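Local coordinates for brefeldin A esterase (Bacillus subtilis, PDB 1JKM), which is a serine hydrolase of the alpha/beta hydrolase family that degrades brefeldin A, probably by cleaving its ester bond, and is homologous to mammalian hormone-sensitive lipase, at residues B[167-172]-B[204-209]; B[173-178]-B[182-187]. All coordinates share one frame; numbering follows the deposited sequence.

Interaction 1: B[167-172]-B[204-209]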
ATOM      1  N   ASP B 167     -18.259 -32.714   2.144  1.00 27.78           N
ATOM      2  CA  ASP B 167     -16.846 -33.101   2.219  1.00 29.74           C
ATOM      3  C   ASP B 167     -16.117 -32.413   3.390  1.00 29.49           C
ATOM      4  O   ASP B 167     -15.344 -33.079   4.084  1.00 27.51           O
ATOM      5  CB  ASP B 167     -16.147 -32.785   0.900  1.00 31.02           C
ATOM      6  CG  ASP B 167     -16.461 -33.612  -0.318  1.00 37.86           C
ATOM      7  OD1 ASP B 167     -16.882 -34.781  -0.160  1.00 38.04           O
ATOM      8  OD2 ASP B 167     -16.304 -33.127  -1.472  1.00 36.78           O
ATOM      9  N   CYS B 168     -16.344 -31.100   3.560  1.00 31.96           N
ATOM     10  CA  CYS B 168     -15.725 -30.369   4.670  1.00 28.61           C
ATOM     11  C   CYS B 168     -16.212 -30.877   6.029  1.00 28.43           C
ATOM     12  O   CYS B 168     -15.410 -31.109   6.924  1.00 27.01           O
ATOM     13  CB  CYS B 168     -16.013 -28.862   4.535  1.00 31.01           C
ATOM     14  SG  CYS B 168     -15.253 -28.035   3.088  1.00 28.98           S
ATOM     15  N   LEU B 169     -17.529 -31.065   6.208  1.00 30.03           N
ATOM     16  CA  LEU B 169     -18.060 -31.723   7.396  1.00 31.55           C
ATOM     17  C   LEU B 169     -17.442 -33.088   7.648  1.00 30.28           C
ATOM     18  O   LEU B 169     -16.993 -33.342   8.769  1.00 30.49           O
ATOM     19  CB  LEU B 169     -19.582 -31.855   7.323  1.00 38.34           C
ATOM     20  CG  LEU B 169     -20.446 -32.199   8.533  1.00 42.43           C
ATOM     21  CD1 LEU B 169     -20.529 -33.700   8.746  1.00 48.64           C
ATOM     22  CD2 LEU B 169     -19.965 -31.532   9.813  1.00 40.08           C
ATOM     23  N   ALA B 170     -17.408 -34.008   6.667  1.00 32.32           N
ATOM     24  CA  ALA B 170     -16.656 -35.258   6.881  1.00 32.29           C
ATOM     25  C   ALA B 170     -15.272 -35.047   7.472  1.00 33.43           C
ATOM     26  O   ALA B 170     -14.836 -35.736   8.420  1.00 30.00           O
ATOM     27  CB  ALA B 170     -16.565 -36.031   5.566  1.00 32.41           C
ATOM     28  N   ALA B 171     -14.478 -34.136   6.891  1.00 27.59           N
ATOM     29  CA  ALA B 171     -13.118 -33.897   7.378  1.00 26.05           C
ATOM     30  C   ALA B 171     -13.071 -33.343   8.795  1.00 25.96           C
ATOM     31  O   ALA B 171     -12.251 -33.784   9.601  1.00 28.32           O
ATOM     32  CB  ALA B 171     -12.459 -32.881   6.425  1.00 28.02           C
ATOM     33  N   VAL B 172     -13.961 -32.402   9.131  1.00 27.76           N
ATOM     34  CA  VAL B 172     -13.989 -31.863  10.499  1.00 31.46           C
ATOM     35  C   VAL B 172     -14.293 -32.966  11.505  1.00 31.75           C
ATOM     36  O   VAL B 172     -13.576 -33.104  12.487  1.00 30.35           O
ATOM     37  CB  VAL B 172     -14.979 -30.684  10.636  1.00 32.12           C
ATOM     38  CG1 VAL B 172     -15.340 -30.351  12.074  1.00 31.08           C
ATOM     39  CG2 VAL B 172     -14.394 -29.425   9.988  1.00 26.88           C
ATOM     40  N   LEU B 204     -22.813 -24.789  10.714  1.00 25.43           N
ATOM     41  CA  LEU B 204     -24.263 -24.796  10.814  1.00 29.13           C
ATOM     42  C   LEU B 204     -24.795 -26.224  10.616  1.00 31.09           C
ATOM     43  O   LEU B 204     -25.690 -26.647  11.342  1.00 31.76           O
ATOM     44  CB  LEU B 204     -24.881 -23.882   9.770  1.00 25.73           C
ATOM     45  CG  LEU B 204     -24.590 -22.385   9.955  1.00 33.01           C
ATOM     46  CD1 LEU B 204     -25.155 -21.590   8.790  1.00 28.96           C
ATOM     47  CD2 LEU B 204     -25.116 -21.868  11.291  1.00 30.14           C
ATOM     48  N   LEU B 205     -24.176 -26.957   9.705  1.00 28.18           N
ATOM     49  CA  LEU B 205     -24.506 -28.335   9.427  1.00 33.68           C
ATOM     50  C   LEU B 205     -24.130 -29.252  10.573  1.00 34.05           C
ATOM     51  O   LEU B 205     -24.966 -30.065  11.006  1.00 35.46           O
ATOM     52  CB  LEU B 205     -23.832 -28.836   8.157  1.00 40.20           C
ATOM     53  CG  LEU B 205     -24.628 -29.487   7.032  1.00 44.11           C
ATOM     54  CD1 LEU B 205     -23.850 -30.688   6.501  1.00 45.64           C
ATOM     55  CD2 LEU B 205     -26.045 -29.897   7.386  1.00 37.99           C
ATOM     56  N   ALA B 206     -22.956 -29.098  11.171  1.00 30.45           N
ATOM     57  CA  ALA B 206     -22.609 -29.829  12.366  1.00 30.38           C
ATOM     58  C   ALA B 206     -23.649 -29.579  13.465  1.00 32.65           C
ATOM     59  O   ALA B 206     -24.052 -30.571  14.088  1.00 34.94           O
ATOM     60  CB  ALA B 206     -21.206 -29.516  12.868  1.00 29.91           C
ATOM     61  N   LYS B 207     -24.106 -28.345  13.666  1.00 30.10           N
ATOM     62  CA  LYS B 207     -25.138 -28.086  14.645  1.00 31.85           C
ATOM     63  C   LYS B 207     -26.460 -28.827  14.352  1.00 35.04           C
ATOM     64  O   LYS B 207     -27.130 -29.288  15.273  1.00 32.38           O
ATOM     65  CB  LYS B 207     -25.455 -26.602  14.774  1.00 29.12           C
ATOM     66  CG  LYS B 207     -26.459 -26.302  15.880  1.00 33.10           C
ATOM     67  CD  LYS B 207     -26.517 -24.824  16.224  1.00 42.32           C
ATOM     68  CE  LYS B 207     -27.829 -24.217  15.764  1.00 42.80           C
ATOM     69  NZ  LYS B 207     -28.503 -23.442  16.831  1.00 39.14           N
ATOM     70  N   ARG B 208     -26.876 -28.844  13.095  1.00 33.47           N
ATOM     71  CA  ARG B 208     -28.082 -29.549  12.704  1.00 38.03           C
ATOM     72  C   ARG B 208     -27.975 -31.048  12.949  1.00 38.89           C
ATOM     73  O   ARG B 208     -28.938 -31.642  13.447  1.00 42.95           O
ATOM     74  CB  ARG B 208     -28.373 -29.303  11.228  1.00 34.78           C
ATOM     75  CG  ARG B 208     -28.892 -27.888  11.050  1.00 34.88           C
ATOM     76  CD  ARG B 208     -29.358 -27.752   9.597  1.00 36.37           C
ATOM     77  NE  ARG B 208     -29.882 -26.393   9.443  1.00 38.73           N
ATOM     78  CZ  ARG B 208     -30.431 -26.030   8.296  1.00 38.20           C
ATOM     79  NH1 ARG B 208     -30.476 -26.941   7.328  1.00 39.93           N
ATOM     80  NH2 ARG B 208     -30.872 -24.793   8.215  1.00 36.14           N
ATOM     81  N   ARG B 209     -26.798 -31.618  12.778  1.00 36.59           N
ATOM     82  CA  ARG B 209     -26.607 -33.049  12.885  1.00 34.76           C
ATOM     83  C   ARG B 209     -26.165 -33.443  14.280  1.00 35.80           C
ATOM     84  O   ARG B 209     -25.728 -34.573  14.467  1.00 37.89           O
ATOM     85  CB  ARG B 209     -25.621 -33.528  11.812  1.00 34.46           C
ATOM     86  CG  ARG B 209     -26.159 -33.166  10.426  1.00 35.59           C
ATOM     87  CD  ARG B 209     -25.627 -34.094   9.344  1.00 33.85           C
ATOM     88  NE  ARG B 209     -26.242 -33.734   8.052  1.00 35.31           N
ATOM     89  CZ  ARG B 209     -25.567 -33.843   6.901  1.00 37.89           C
ATOM     90  NH1 ARG B 209     -24.311 -34.283   6.875  1.00 30.39           N
ATOM     91  NH2 ARG B 209     -26.186 -33.494   5.788  1.00 32.79           N
TER
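L169 meets A206 where helices 163-177 and 194-208 come closest within these segments, and the evidence is a methyl-to-methyl approach: CD2 of L169 lies 3.9 Å from CB of A206. The same two residues have the nearest alpha carbons, 7.0 Å from CA of L169 to CA of A206, a spacing consistent with the small side chain of A206. With CG anti to the backbone N (chi1 -165°) the branch point of the leucine is brought up to L205, and its two methyls part toward A206 and R209. While CD2 turns to the alanine, CG stands 4.2 Å from CD1 of L205, and CD1 of L169 comes within 4.3 Å of NH1 of R209, approaching the guanidinium obliquely. In the next shell, CD1 of L205 sits 3.5 Å above one face of the guanidinium, toward its rim, and NH2 of R209 forms a salt bridge with E166, which lies just before 167-172. The salt bridge and the packing against L205 help to fix where the guanidinium lies. Elsewhere on this helix-helix interface, C168 touches L198 and T202, and V172 packs on T202; D167 and A171 instead face strand 94-102, contacting I95 and L97.

Interaction 2: B[173-178]-B[182-187]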
ATOM      1  N   LEU B 173     -15.313 -33.786  11.255  1.00 34.11           N
ATOM      2  CA  LEU B 173     -15.603 -34.923  12.134  1.00 34.65           C
ATOM      3  C   LEU B 173     -14.481 -35.931  12.243  1.00 35.02           C
ATOM      4  O   LEU B 173     -14.086 -36.337  13.348  1.00 35.66           O
ATOM      5  CB  LEU B 173     -16.863 -35.637  11.627  1.00 40.15           C
ATOM      6  CG  LEU B 173     -18.148 -34.822  11.598  1.00 41.06           C
ATOM      7  CD1 LEU B 173     -19.305 -35.697  11.129  1.00 34.12           C
ATOM      8  CD2 LEU B 173     -18.451 -34.198  12.959  1.00 42.15           C
ATOM      9  N   TRP B 174     -13.810 -36.245  11.126  1.00 34.05           N
ATOM     10  CA  TRP B 174     -12.620 -37.077  11.206  1.00 32.40           C
ATOM     11  C   TRP B 174     -11.528 -36.534  12.099  1.00 33.46           C
ATOM     12  O   TRP B 174     -10.847 -37.214  12.877  1.00 30.01           O
ATOM     13  CB  TRP B 174     -12.082 -37.314   9.780  1.00 34.51           C
ATOM     14  CG  TRP B 174     -10.990 -38.338   9.755  1.00 37.92           C
ATOM     15  CD1 TRP B 174     -11.133 -39.692   9.591  1.00 40.59           C
ATOM     16  CD2 TRP B 174      -9.586 -38.091   9.895  1.00 41.48           C
ATOM     17  NE1 TRP B 174      -9.893 -40.297   9.621  1.00 40.06           N
ATOM     18  CE2 TRP B 174      -8.929 -39.331   9.807  1.00 45.36           C
ATOM     19  CE3 TRP B 174      -8.820 -36.937  10.088  1.00 42.25           C
ATOM     20  CZ2 TRP B 174      -7.545 -39.448   9.909  1.00 44.46           C
ATOM     21  CZ3 TRP B 174      -7.448 -37.057  10.187  1.00 43.60           C
ATOM     22  CH2 TRP B 174      -6.821 -38.306  10.098  1.00 45.17           C
ATOM     23  N   VAL B 175     -11.247 -35.226  11.931  1.00 33.34           N
ATOM     24  CA  VAL B 175     -10.204 -34.584  12.722  1.00 30.42           C
ATOM     25  C   VAL B 175     -10.602 -34.602  14.193  1.00 27.84           C
ATOM     26  O   VAL B 175      -9.765 -34.870  15.040  1.00 28.88           O
ATOM     27  CB  VAL B 175      -9.969 -33.125  12.235  1.00 34.52           C
ATOM     28  CG1 VAL B 175      -8.970 -32.397  13.113  1.00 29.85           C
ATOM     29  CG2 VAL B 175      -9.478 -33.116  10.794  1.00 32.45           C
ATOM     30  N   ASP B 176     -11.859 -34.323  14.503  1.00 27.83           N
ATOM     31  CA  ASP B 176     -12.377 -34.354  15.854  1.00 33.49           C
ATOM     32  C   ASP B 176     -12.192 -35.739  16.489  1.00 36.11           C
ATOM     33  O   ASP B 176     -11.596 -35.867  17.562  1.00 35.01           O
ATOM     34  CB  ASP B 176     -13.879 -34.018  15.824  1.00 30.27           C
ATOM     35  CG  ASP B 176     -14.435 -34.064  17.238  1.00 36.22           C
ATOM     36  OD1 ASP B 176     -13.884 -33.386  18.132  1.00 34.00           O
ATOM     37  OD2 ASP B 176     -15.422 -34.790  17.449  1.00 41.16           O
ATOM     38  N   GLU B 177     -12.470 -36.783  15.688  1.00 38.82           N
ATOM     39  CA  GLU B 177     -12.242 -38.144  16.172  1.00 43.42           C
ATOM     40  C   GLU B 177     -10.763 -38.409  16.404  1.00 43.32           C
ATOM     41  O   GLU B 177     -10.439 -39.285  17.207  1.00 43.74           O
ATOM     42  CB  GLU B 177     -12.805 -39.219  15.247  1.00 45.66           C
ATOM     43  CG  GLU B 177     -14.237 -39.025  14.788  1.00 60.60           C
ATOM     44  CD  GLU B 177     -14.494 -39.679  13.434  1.00 67.85           C
ATOM     45  OE1 GLU B 177     -13.728 -40.606  13.068  1.00 73.40           O
ATOM     46  OE2 GLU B 177     -15.456 -39.282  12.731  1.00 68.55           O
ATOM     47  N   HIS B 178      -9.861 -37.735  15.685  1.00 41.99           N
ATOM     48  CA  HIS B 178      -8.444 -38.013  15.744  1.00 39.87           C
ATOM     49  C   HIS B 178      -7.658 -36.935  16.481  1.00 37.42           C
ATOM     50  O   HIS B 178      -6.432 -36.841  16.324  1.00 36.82           O
ATOM     51  CB  HIS B 178      -7.882 -38.250  14.323  1.00 40.74           C
ATOM     52  CG  HIS B 178      -8.480 -39.482  13.704  1.00 44.62           C
ATOM     53  ND1 HIS B 178      -9.716 -39.487  13.082  1.00 37.35           N
ATOM     54  CD2 HIS B 178      -8.005 -40.749  13.629  1.00 43.31           C
ATOM     55  CE1 HIS B 178      -9.975 -40.710  12.654  1.00 42.10           C
ATOM     56  NE2 HIS B 178      -8.963 -41.488  12.971  1.00 40.97           N
ATOM     57  N   LEU B 182      -3.539 -37.054  16.237  1.00 41.72           N
ATOM     58  CA  LEU B 182      -3.023 -35.872  15.561  1.00 39.18           C
ATOM     59  C   LEU B 182      -2.262 -34.974  16.505  1.00 39.22           C
ATOM     60  O   LEU B 182      -1.406 -34.208  16.065  1.00 44.10           O
ATOM     61  CB  LEU B 182      -4.167 -35.131  14.873  1.00 39.51           C
ATOM     62  CG  LEU B 182      -4.602 -35.695  13.515  1.00 33.64           C
ATOM     63  CD1 LEU B 182      -5.730 -34.865  12.943  1.00 33.90           C
ATOM     64  CD2 LEU B 182      -3.427 -35.756  12.544  1.00 40.11           C
ATOM     65  N   GLY B 183      -2.509 -35.084  17.798  1.00 38.58           N
ATOM     66  CA  GLY B 183      -1.855 -34.264  18.811  1.00 36.44           C
ATOM     67  C   GLY B 183      -2.478 -32.865  18.833  1.00 35.92           C
ATOM     68  O   GLY B 183      -1.739 -31.898  18.766  1.00 36.06           O
ATOM     69  N   LEU B 184      -3.799 -32.778  18.928  1.00 36.27           N
ATOM     70  CA  LEU B 184      -4.470 -31.492  18.967  1.00 33.92           C
ATOM     71  C   LEU B 184      -5.087 -31.176  20.323  1.00 35.95           C
ATOM     72  O   LEU B 184      -5.873 -31.940  20.903  1.00 38.23           O
ATOM     73  CB  LEU B 184      -5.567 -31.386  17.920  1.00 29.96           C
ATOM     74  CG  LEU B 184      -5.265 -31.847  16.492  1.00 30.98           C
ATOM     75  CD1 LEU B 184      -6.578 -31.867  15.711  1.00 29.62           C
ATOM     76  CD2 LEU B 184      -4.213 -30.957  15.865  1.00 31.34           C
ATOM     77  N   SER B 185      -4.951 -29.903  20.692  1.00 32.55           N
ATOM     78  CA  SER B 185      -5.618 -29.348  21.851  1.00 27.73           C
ATOM     79  C   SER B 185      -6.848 -28.549  21.484  1.00 27.46           C
ATOM     80  O   SER B 185      -7.564 -28.148  22.404  1.00 29.72           O
ATOM     81  CB  SER B 185      -4.673 -28.481  22.696  1.00 32.05           C
ATOM     82  OG  SER B 185      -4.073 -27.489  21.865  1.00 31.93           O
ATOM     83  N   GLY B 186      -7.112 -28.284  20.209  1.00 26.56           N
ATOM     84  CA  GLY B 186      -8.368 -27.592  19.867  1.00 24.59           C
ATOM     85  C   GLY B 186      -8.595 -27.811  18.371  1.00 24.08           C
ATOM     86  O   GLY B 186      -7.658 -28.187  17.667  1.00 26.92           O
ATOM     87  N   VAL B 187      -9.818 -27.549  17.930  1.00 24.96           N
ATOM     88  CA  VAL B 187     -10.122 -27.592  16.513  1.00 27.32           C
ATOM     89  C   VAL B 187     -10.871 -26.299  16.175  1.00 28.71           C
ATOM     90  O   VAL B 187     -12.026 -26.072  16.577  1.00 28.76           O
ATOM     91  CB  VAL B 187     -10.980 -28.812  16.106  1.00 30.30           C
ATOM     92  CG1 VAL B 187     -11.385 -28.717  14.645  1.00 27.70           C
ATOM     93  CG2 VAL B 187     -10.205 -30.119  16.287  1.00 30.85           C
TER
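The carbonyl oxygen of H178 receives the backbone N of L182 in a hydrogen bond of 2.9 Å, with an N-H...O angle of 159°. This is the i to i+4 bond of helix 179-182, for which H178 is the N-cap residue. It belongs to the return leg of a beta-alpha-beta crossover in the alpha/beta hydrolase fold: H178 also ends helix 163-177, and the short helix closes in a Schellman motif, L184 N bonding to R179 O with G183 at positive phi, as the chain passes into strand 184-192.

Inside this corner the contact is apolar. L182 is the most deeply engaged residue, its side chain pointing at helix 163-177 and packing against W174, V175 and H178. CG1 of V175 likewise meets three side chains: CD1 of L184 at 3.6 Å, CD1 of L182 at 4.1 Å and CG2 of V187, also at 4.1 Å. That methyl is anti to the backbone N (chi1 175°), which carries it across to the strand. V145 of strand 143-147 touches V175 as well, and V187 packs on V113 of strand 109-114.

On the flank, the imidazole of H178 lies over the indole of W174, its ND1 3.3 Å above the ring centre. CD1 of L182 approaches the same indole obliquely, 3.9 Å from CZ3 of W174.

Both interactions are made by helix 163-177, from its middle and its C-terminal end, and their centres lie about 14 Å apart. Interaction 1 is helix against helix, joining it to helix 194-208; interaction 2 joins it to the short helix 179-182 and the start of strand 184-192, the element that precedes helix 194-208. Interaction 2 is therefore nested within the chain loop that interaction 1 closes. In this family such a strand and helix flank the nucleophile elbow, consistent with the Gly-Glu-Ser-Gly-Gly sequence at their junction. Both contacts are mainly buried, but interaction 1 has an exposed arginine at its margin and buries 140 Å², whereas interaction 2 buries 264 Å², with a backbone hydrogen bond of the short helix beside its aliphatic packing.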